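Local coordinates for protein taurocyamine kinase (Schistosoma mansoni, PDB 4WOD) that catalyses the reversible, magnesium-dependent transfer of phosphate between ATP and taurocyamine, a guanidino substrate, at residues 429-432 / 433-437; 632-635 / 636-640; 43-46 / 47-50; 2-5 / 6-10. The protein carries 4 engineered substitutions. All blocks are in the same frame, centred on the assembly; numbering follows the deposited sequence.

Interaction 1: residues 429-432 / 433-437; sequences EAEC and YSTFI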
loop_
_atom_site.group_PDB
_atom_site.type_symbol
_atom_site.label_atom_id
_atom_site.label_comp_id
_atom_site.label_asym_id
_atom_site.label_seq_id
_atom_site.Cartn_x
_atom_site.Cartn_y
_atom_site.Cartn_z
ATOM N N GLU A 429 4.942 11.109 -20.966
ATOM C CA GLU A 429 5.461 12.405 -21.434
ATOM C C GLU A 429 4.680 12.818 -22.678
ATOM O O GLU A 429 3.991 11.994 -23.275
ATOM C CB GLU A 429 6.963 12.330 -21.741
ATOM C CG GLU A 429 7.323 11.472 -22.944
ATOM C CD GLU A 429 8.767 11.681 -23.357
ATOM O OE1 GLU A 429 9.199 12.854 -23.399
ATOM O OE2 GLU A 429 9.486 10.684 -23.601
ATOM N N ALA A 430 4.813 14.075 -23.086
ATOM C CA ALA A 430 4.063 14.608 -24.204
ATOM C C ALA A 430 4.264 13.790 -25.464
ATOM O O ALA A 430 3.332 13.643 -26.256
ATOM C CB ALA A 430 4.452 16.070 -24.467
ATOM N N GLU A 431 5.476 13.268 -25.645
ATOM C CA GLU A 431 5.826 12.551 -26.873
ATOM C C GLU A 431 4.991 11.272 -27.036
ATOM O O GLU A 431 4.849 10.730 -28.137
ATOM C CB GLU A 431 7.320 12.217 -26.889
ATOM C CG GLU A 431 7.808 11.652 -28.225
ATOM C CD GLU A 431 9.264 11.233 -28.182
ATOM O OE1 GLU A 431 10.098 12.050 -27.743
ATOM O OE2 GLU A 431 9.575 10.085 -28.576
ATOM N N CYS A 432 4.437 10.800 -25.931
ATOM C CA CYS A 432 3.562 9.636 -25.961
ATOM C C CYS A 432 2.434 9.809 -26.981
ATOM O O CYS A 432 2.030 8.838 -27.641
ATOM C CB CYS A 432 2.997 9.373 -24.557
ATOM S SG CYS A 432 4.182 8.605 -23.431
ATOM N N TYR A 433 1.956 11.048 -27.141
ATOM C CA TYR A 433 0.828 11.307 -28.022
ATOM C C TYR A 433 1.187 11.312 -29.514
ATOM O O TYR A 433 0.311 11.452 -30.359
ATOM C CB TYR A 433 0.160 12.637 -27.656
ATOM C CG TYR A 433 -0.547 12.567 -26.319
ATOM C CD1 TYR A 433 -1.840 12.050 -26.219
ATOM C CD2 TYR A 433 0.083 12.988 -25.156
ATOM C CE1 TYR A 433 -2.508 11.990 -24.992
ATOM C CE2 TYR A 433 -0.566 12.907 -23.913
ATOM C CZ TYR A 433 -1.856 12.416 -23.841
ATOM O OH TYR A 433 -2.501 12.346 -22.603
ATOM N N SER A 434 2.453 11.177 -29.841
ATOM C CA SER A 434 2.797 10.923 -31.231
ATOM C C SER A 434 3.391 9.518 -31.361
ATOM O O SER A 434 3.023 8.787 -32.272
ATOM C CB SER A 434 3.754 11.997 -31.772
ATOM O OG SER A 434 5.025 11.912 -31.156
ATOM N N THR A 435 4.305 9.144 -30.463
ATOM C CA THR A 435 4.940 7.816 -30.518
ATOM C C THR A 435 3.913 6.671 -30.476
ATOM O O THR A 435 4.059 5.645 -31.177
ATOM C CB THR A 435 5.939 7.632 -29.365
ATOM O OG1 THR A 435 6.873 8.718 -29.367
ATOM C CG2 THR A 435 6.694 6.293 -29.485
ATOM N N PHE A 436 2.866 6.852 -29.672
ATOM C CA PHE A 436 1.817 5.828 -29.555
ATOM C C PHE A 436 0.463 6.295 -30.090
ATOM O O PHE A 436 -0.581 5.944 -29.529
ATOM C CB PHE A 436 1.658 5.389 -28.096
ATOM C CG PHE A 436 2.930 4.881 -27.477
ATOM C CD1 PHE A 436 3.507 3.715 -27.924
ATOM C CD2 PHE A 436 3.563 5.587 -26.466
ATOM C CE1 PHE A 436 4.682 3.247 -27.369
ATOM C CE2 PHE A 436 4.721 5.122 -25.900
ATOM C CZ PHE A 436 5.291 3.953 -26.353
ATOM N N ILE A 437 0.493 7.090 -31.157
ATOM C CA ILE A 437 -0.713 7.694 -31.717
ATOM C C ILE A 437 -1.774 6.638 -32.096
ATOM O O ILE A 437 -2.972 6.882 -31.952
ATOM C CB ILE A 437 -0.362 8.583 -32.951
ATOM C CG1 ILE A 437 -1.589 9.348 -33.453
ATOM C CG2 ILE A 437 0.249 7.752 -34.092
ATOM C CD1 ILE A 437 -1.216 10.583 -34.318
#

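Interaction 2: residues 632-635 / 636-640; sequences PSNL and GTSMR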
loop_
_atom_site.group_PDB
_atom_site.type_symbol
_atom_site.label_atom_id
_atom_site.label_comp_id
_atom_site.label_asym_id
_atom_site.label_seq_id
_atom_site.Cartn_x
_atom_site.Cartn_y
_atom_site.Cartn_z
ATOM N N PRO A 632 -5.333 11.419 -20.895
ATOM C CA PRO A 632 -5.934 11.853 -22.159
ATOM C C PRO A 632 -7.339 12.430 -21.958
ATOM O O PRO A 632 -7.851 13.088 -22.836
ATOM C CB PRO A 632 -5.977 10.570 -22.995
ATOM C CG PRO A 632 -4.991 9.658 -22.368
ATOM C CD PRO A 632 -4.990 9.987 -20.907
ATOM N N SER A 633 -7.953 12.178 -20.810
ATOM C CA SER A 633 -9.275 12.710 -20.531
ATOM C C SER A 633 -9.249 14.233 -20.371
ATOM O O SER A 633 -10.290 14.899 -20.503
ATOM C CB SER A 633 -9.842 12.074 -19.261
ATOM O OG SER A 633 -9.144 12.534 -18.115
ATOM N N ASN A 634 -8.068 14.781 -20.076
ATOM C CA ASN A 634 -7.970 16.202 -19.758
ATOM C C ASN A 634 -7.201 17.087 -20.736
ATOM O O ASN A 634 -6.656 18.123 -20.349
ATOM C CB ASN A 634 -7.383 16.369 -18.371
ATOM C CG ASN A 634 -8.390 16.940 -17.408
ATOM O OD1 ASN A 634 -8.682 18.133 -17.445
ATOM N ND2 ASN A 634 -8.964 16.080 -16.560
ATOM N N LEU A 635 -7.177 16.679 -22.000
ATOM C CA LEU A 635 -6.649 17.474 -23.108
ATOM C C LEU A 635 -7.517 18.643 -23.607
ATOM O O LEU A 635 -8.607 18.894 -23.104
ATOM C CB LEU A 635 -6.406 16.548 -24.305
ATOM C CG LEU A 635 -5.556 15.317 -24.062
ATOM C CD1 LEU A 635 -5.720 14.355 -25.265
ATOM C CD2 LEU A 635 -4.093 15.704 -23.871
ATOM N N GLY A 636 -7.016 19.336 -24.628
ATOM C CA GLY A 636 -7.733 20.447 -25.235
ATOM C C GLY A 636 -7.576 21.702 -24.398
ATOM O O GLY A 636 -6.510 22.308 -24.371
ATOM N N THR A 637 -8.648 22.074 -23.708
ATOM C CA THR A 637 -8.618 23.194 -22.776
ATOM C C THR A 637 -8.041 22.784 -21.436
ATOM O O THR A 637 -7.517 23.616 -20.699
ATOM C CB THR A 637 -10.023 23.741 -22.513
ATOM O OG1 THR A 637 -10.806 22.713 -21.891
ATOM C CG2 THR A 637 -10.679 24.193 -23.802
ATOM N N SER A 638 -8.204 21.502 -21.118
ATOM C CA SER A 638 -7.894 20.961 -19.806
ATOM C C SER A 638 -8.639 21.711 -18.714
ATOM O O SER A 638 -8.132 21.839 -17.614
ATOM C CB SER A 638 -6.393 21.020 -19.529
ATOM O OG SER A 638 -6.084 20.214 -18.405
ATOM N N MET A 639 -9.817 22.221 -19.044
ATOM C CA MET A 639 -10.522 23.179 -18.197
ATOM C C MET A 639 -11.767 22.590 -17.605
ATOM O O MET A 639 -12.609 22.042 -18.314
ATOM C CB MET A 639 -10.900 24.434 -18.979
ATOM C CG MET A 639 -11.645 25.468 -18.136
ATOM S SD MET A 639 -11.848 27.058 -18.973
ATOM C CE MET A 639 -10.212 27.775 -18.675
ATOM N N ARG A 640 -11.885 22.733 -16.296
ATOM C CA ARG A 640 -13.072 22.329 -15.589
ATOM C C ARG A 640 -13.573 23.494 -14.748
ATOM O O ARG A 640 -12.912 23.909 -13.793
ATOM C CB ARG A 640 -12.788 21.096 -14.718
ATOM C CG ARG A 640 -14.003 20.556 -13.960
ATOM C CD ARG A 640 -13.563 19.394 -13.054
ATOM N NE ARG A 640 -14.649 18.775 -12.301
ATOM C CZ ARG A 640 -15.170 19.265 -11.177
ATOM N NH1 ARG A 640 -14.726 20.409 -10.672
ATOM N NH2 ARG A 640 -16.146 18.612 -10.557
#

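Interaction 3: residues 43-46 / 47-50; sequences GGTL and AQCV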
loop_
_atom_site.group_PDB
_atom_site.type_symbol
_atom_site.label_atom_id
_atom_site.label_comp_id
_atom_site.label_asym_id
_atom_site.label_seq_id
_atom_site.Cartn_x
_atom_site.Cartn_y
_atom_site.Cartn_z
ATOM N N GLY A 43 -3.568 -20.230 36.027
ATOM C CA GLY A 43 -3.577 -19.103 36.943
ATOM C C GLY A 43 -3.287 -17.752 36.322
ATOM O O GLY A 43 -3.117 -16.763 37.036
ATOM N N GLY A 44 -3.212 -17.704 35.000
ATOM C CA GLY A 44 -2.913 -16.465 34.297
ATOM C C GLY A 44 -4.120 -15.546 34.158
ATOM O O GLY A 44 -5.261 -16.000 34.229
ATOM N N THR A 45 -3.856 -14.250 33.965
ATOM C CA THR A 45 -4.897 -13.238 33.803
ATOM C C THR A 45 -4.803 -12.521 32.463
ATOM O O THR A 45 -3.734 -12.515 31.834
ATOM C CB THR A 45 -4.809 -12.170 34.898
ATOM O OG1 THR A 45 -3.570 -11.467 34.769
ATOM C CG2 THR A 45 -4.860 -12.812 36.236
ATOM N N LEU A 46 -5.911 -11.900 32.042
ATOM C CA LEU A 46 -5.936 -11.109 30.815
ATOM C C LEU A 46 -5.001 -9.900 30.902
ATOM O O LEU A 46 -4.401 -9.504 29.898
ATOM C CB LEU A 46 -7.366 -10.653 30.506
ATOM C CG LEU A 46 -7.706 -9.879 29.226
ATOM C CD1 LEU A 46 -7.240 -10.572 27.910
ATOM C CD2 LEU A 46 -9.206 -9.617 29.174
ATOM N N ALA A 47 -4.891 -9.304 32.091
ATOM C CA ALA A 47 -3.887 -8.250 32.318
ATOM C C ALA A 47 -2.488 -8.721 31.889
ATOM O O ALA A 47 -1.751 -7.982 31.231
ATOM C CB ALA A 47 -3.865 -7.816 33.789
ATOM N N GLN A 48 -2.130 -9.956 32.242
ATOM C CA GLN A 48 -0.822 -10.463 31.849
ATOM C C GLN A 48 -0.705 -10.575 30.340
ATOM O O GLN A 48 0.383 -10.327 29.788
ATOM C CB GLN A 48 -0.543 -11.820 32.498
ATOM C CG GLN A 48 -0.268 -11.735 33.970
ATOM C CD GLN A 48 -0.157 -13.105 34.582
ATOM O OE1 GLN A 48 -0.851 -14.037 34.168
ATOM N NE2 GLN A 48 0.726 -13.246 35.558
ATOM N N CYS A 49 -1.812 -10.940 29.676
ATOM C CA CYS A 49 -1.835 -11.026 28.206
ATOM C C CYS A 49 -1.630 -9.682 27.493
ATOM O O CYS A 49 -0.965 -9.629 26.466
ATOM C CB CYS A 49 -3.157 -11.619 27.706
ATOM S SG CYS A 49 -3.569 -13.287 28.252
ATOM N N VAL A 50 -2.232 -8.617 28.021
ATOM C CA VAL A 50 -2.252 -7.316 27.339
ATOM C C VAL A 50 -1.225 -6.319 27.862
ATOM O O VAL A 50 -1.075 -5.214 27.321
ATOM C CB VAL A 50 -3.658 -6.645 27.438
ATOM C CG1 VAL A 50 -4.711 -7.495 26.730
ATOM C CG2 VAL A 50 -4.043 -6.395 28.901
#

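Interaction 4: residues 2-5 / 6-10; sequences QVES and LQNLQ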
loop_
_atom_site.group_PDB
_atom_site.type_symbol
_atom_site.label_atom_id
_atom_site.label_comp_id
_atom_site.label_asym_id
_atom_site.label_seq_id
_atom_site.Cartn_x
_atom_site.Cartn_y
_atom_site.Cartn_z
ATOM N N GLN A 2 3.949 -10.037 38.079
ATOM C CA GLN A 2 3.072 -9.043 38.672
ATOM C C GLN A 2 2.931 -7.861 37.717
ATOM O O GLN A 2 3.930 -7.249 37.316
ATOM C CB GLN A 2 3.603 -8.573 40.028
ATOM C CG GLN A 2 3.974 -9.673 41.022
ATOM C CD GLN A 2 4.554 -9.091 42.303
ATOM O OE1 GLN A 2 5.131 -7.999 42.292
ATOM N NE2 GLN A 2 4.389 -9.804 43.415
ATOM N N VAL A 3 1.687 -7.576 37.341
ATOM C CA VAL A 3 1.351 -6.469 36.457
ATOM C C VAL A 3 0.197 -5.657 37.047
ATOM O O VAL A 3 -0.481 -6.123 37.967
ATOM C CB VAL A 3 0.956 -6.960 35.052
ATOM C CG1 VAL A 3 2.124 -7.732 34.426
ATOM C CG2 VAL A 3 -0.339 -7.826 35.103
ATOM N N GLU A 4 -0.025 -4.456 36.512
ATOM C CA GLU A 4 -1.149 -3.607 36.941
ATOM C C GLU A 4 -2.527 -4.245 36.712
ATOM O O GLU A 4 -2.678 -5.175 35.902
ATOM C CB GLU A 4 -1.108 -2.257 36.216
ATOM C CG GLU A 4 0.198 -1.521 36.384
ATOM C CD GLU A 4 0.067 -0.004 36.265
ATOM O OE1 GLU A 4 1.072 0.624 35.867
ATOM O OE2 GLU A 4 -1.007 0.557 36.593
ATOM N N SER A 5 -3.533 -3.739 37.421
ATOM C CA SER A 5 -4.919 -4.088 37.099
ATOM C C SER A 5 -5.242 -3.955 35.611
ATOM O O SER A 5 -4.726 -3.069 34.909
ATOM C CB SER A 5 -5.898 -3.234 37.908
ATOM O OG SER A 5 -5.764 -1.880 37.539
ATOM N N LEU A 6 -6.084 -4.865 35.138
ATOM C CA LEU A 6 -6.587 -4.813 33.771
ATOM C C LEU A 6 -7.236 -3.459 33.460
ATOM O O LEU A 6 -6.986 -2.871 32.404
ATOM C CB LEU A 6 -7.585 -5.951 33.535
ATOM C CG LEU A 6 -8.201 -6.103 32.143
ATOM C CD1 LEU A 6 -7.126 -6.416 31.102
ATOM C CD2 LEU A 6 -9.277 -7.178 32.188
ATOM N N GLN A 7 -8.022 -2.930 34.390
ATOM C CA GLN A 7 -8.625 -1.625 34.123
ATOM C C GLN A 7 -7.561 -0.541 33.925
ATOM O O GLN A 7 -7.721 0.314 33.043
ATOM C CB GLN A 7 -9.605 -1.227 35.234
ATOM C CG GLN A 7 -9.008 -1.199 36.618
ATOM C CD GLN A 7 -10.044 -0.880 37.695
ATOM O OE1 GLN A 7 -11.241 -0.766 37.419
ATOM N NE2 GLN A 7 -9.581 -0.733 38.921
ATOM N N ASN A 8 -6.474 -0.576 34.703
ATOM C CA ASN A 8 -5.387 0.395 34.520
ATOM C C ASN A 8 -4.754 0.282 33.157
ATOM O O ASN A 8 -4.423 1.279 32.524
ATOM C CB ASN A 8 -4.275 0.223 35.558
ATOM C CG ASN A 8 -4.646 0.792 36.918
ATOM O OD1 ASN A 8 -5.812 1.063 37.183
ATOM N ND2 ASN A 8 -3.650 0.951 37.788
ATOM N N LEU A 9 -4.543 -0.956 32.735
ATOM C CA LEU A 9 -3.853 -1.233 31.481
ATOM C C LEU A 9 -4.731 -0.780 30.306
ATOM O O LEU A 9 -4.240 -0.229 29.308
ATOM C CB LEU A 9 -3.501 -2.733 31.384
ATOM C CG LEU A 9 -2.420 -3.294 32.330
ATOM C CD1 LEU A 9 -2.196 -4.817 32.132
ATOM C CD2 LEU A 9 -1.105 -2.532 32.212
ATOM N N GLN A 10 -6.035 -0.989 30.435
ATOM C CA GLN A 10 -6.968 -0.543 29.408
ATOM C C GLN A 10 -6.916 0.977 29.248
ATOM O O GLN A 10 -6.773 1.484 28.140
ATOM C CB GLN A 10 -8.405 -0.968 29.727
ATOM C CG GLN A 10 -9.401 -0.544 28.658
ATOM C CD GLN A 10 -10.802 -0.321 29.213
ATOM O OE1 GLN A 10 -10.956 0.147 30.337
ATOM N NE2 GLN A 10 -11.829 -0.672 28.432
#

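Interaction 1: residues 429-432 / 433-437
The short helix 432-435 starts on a type I beta turn, E429 to C432, and the carbonyl of E431 serves as the shared acceptor for the two residues S434 and T435. Four donors reach E431 O. T435 N comes at 2.9 Å, close to the line of the C=O bond, and S434 N at 3.0 Å from above the carbonyl plane. The hydroxyl T435 OG1 donates to E431 O over 3.1 Å, also from above that plane; OG1 sits beside its own backbone N (chi1 -54°), which turns it back down the helix. S434 OG adds a bond to E431 O of 3.2 Å, tilted only slightly from the plane. The E431 side chain runs out extended, CG anti to the backbone N (chi1 -171°), and crosses that of T435 obliquely, with OE2 3.1 Å from OG1; OE2 itself is hydrogen-bonded to T404 N. One residue earlier, Y433 N bonds A430 O at 3.1 Å, and the same oxygen lies at the edge of the Y433 ring, whose hydroxyl goes on to T629 O. F436 N bonds C432 O. C432 SG lies at the edge of the F436 ring, 5.5 Å from its centroid, a Cys sulfur-aromatic contact, while M412 of helix 409-418 touches both side chains. Two backbone N-H groups and two hydroxyls on a single carbonyl oxygen pin S434 and T435 to E431, which probably polarises that carbonyl and fixes the rotation of both hydroxyls.

Interaction 2: residues 632-635 / 636-640
N634, just before a type II' beta turn from L635 to S638 that leads into strand 639-646, meets the last residue of that turn. S638 OG points at N634 with two acceptors before it: the backbone O at 2.9 Å and the side-chain OD1 at 3.5 Å. Both bonds are weak, and which one takes the proton is not settled. The same OG accepts from G488 N of the adjacent strand 480-489, its stronger partner. N634 OD1 is supplied from elsewhere too, by R486 NH1. The turn itself is closed loosely, S638 N reaching L635 O over 3.3 Å in a weak bond. G636 takes the second place of the turn with a positive phi of 80°, a conformation that favours glycine. T637 serves the chain that follows: OG1 accepts from M639 N at 3.1 Å, an ST turn, and is also hydrogen-bonded to R690 O. Beyond it the R640 side chain leads away from the turn and makes a salt bridge with D684. As the bonds across the turn are weak, its shape probably owes much to G488, R690 and R486. R486 and R640 are both predicted to bind ATP, so N634 is probably a second-shell residue that helps to place the R486 guanidinium.

Interaction 3: residues 43-46 / 47-50
The chain enters helix 46-55 at T45, the N-cap, and the first turn closes through C49 N on T45 O at 3.3 Å and V50 N on L46 O at 3.0 Å. T45 and Q48 form a capping box. T45 OG1, held between its backbone N and carbonyl carbon (chi1 64°), accepts from Q48 N over 3.3 Å. In return Q48 OE1 takes T45 N at 3.0 Å, the donor standing 40° out of the amide carbonyl plane. The two side chains cross at about a right angle: the extended Q48 chain passes close to the hydroxyl, CG 3.4 Å from T45 OG1, and brings OE1 up against G44 CA. Q48 NE2 is bonded in turn to M1 O, which ties the cap to the chain terminus. On another side of the turn L46 CD1 rests 4.2 Å from both C49 CB and V50 CG1. The turn packs on three helices: L46 on I31 and Y35 of helix 29-35, C49 on F77 and V50 on F76 of helix 74-84, and V50 also on L9 of helix 6-14, which A47 touches as a further contact.

Interaction 4: residues 2-5 / 6-10
E4 and N8 cross at about a right angle over the start of helix 6-14, carboxylate and amide planes 79° apart. N8 ND2 donates to E4 OE2 at 2.9 Å with an N-H...O angle of 164°; the oxygen lies in the amide plane of N8 and is met nearly along its C-O axis. This bond joins the residue just before the N-cap to the third residue of the first helical turn. Between them stands S5, the N-cap itself. Its OG, lying between backbone N and carbonyl carbon (chi1 64°), accepts from N8 N at 3.2 Å. The N8 amide lies close to that hydroxyl, CG 3.0 Å from S5 OG, and Q7 CG closes in at 3.4 Å. Behind the cap the main-chain bond from L9 N to S5 O, 3.0 Å long, starts the helical pattern. The branched end of L9 touches the chain before the helix: CD2 is 4.0 Å from E4 CB, and CD1 lies near E4 O. L9 also touches N51 and A54 of helix 46-55, and Y55 of that helix touches E4. L6 touches V32 of helix 29-35. The whole is a serine N-cap, with the extra grip of a glutamate-to-asparagine bond spanning the cap, at the first helix of the phosphagen kinase N-terminal region.

In the fold
The contacts form two pairs, one in each of the two repeats, with more than 40 Å between the nearest atoms of different pairs. Interactions 3 and 4 are centred 9 Å apart and pack directly, A47 CB lying 3.6 Å from E4 O and A47 O 3.3 Å from L9 CD1. V50 comes within about 11 Å of the bound arginine, side chain to ligand, whereas interaction 4 is away from the sites. Interactions 1 and 2, with centres 16 Å apart, meet where Y433 OH approaches L635 CD2 at 3.9 Å. Both border the predicted active-site C631: its side chain is about 6 Å from that of Y433 and about 5 Å from that of N634.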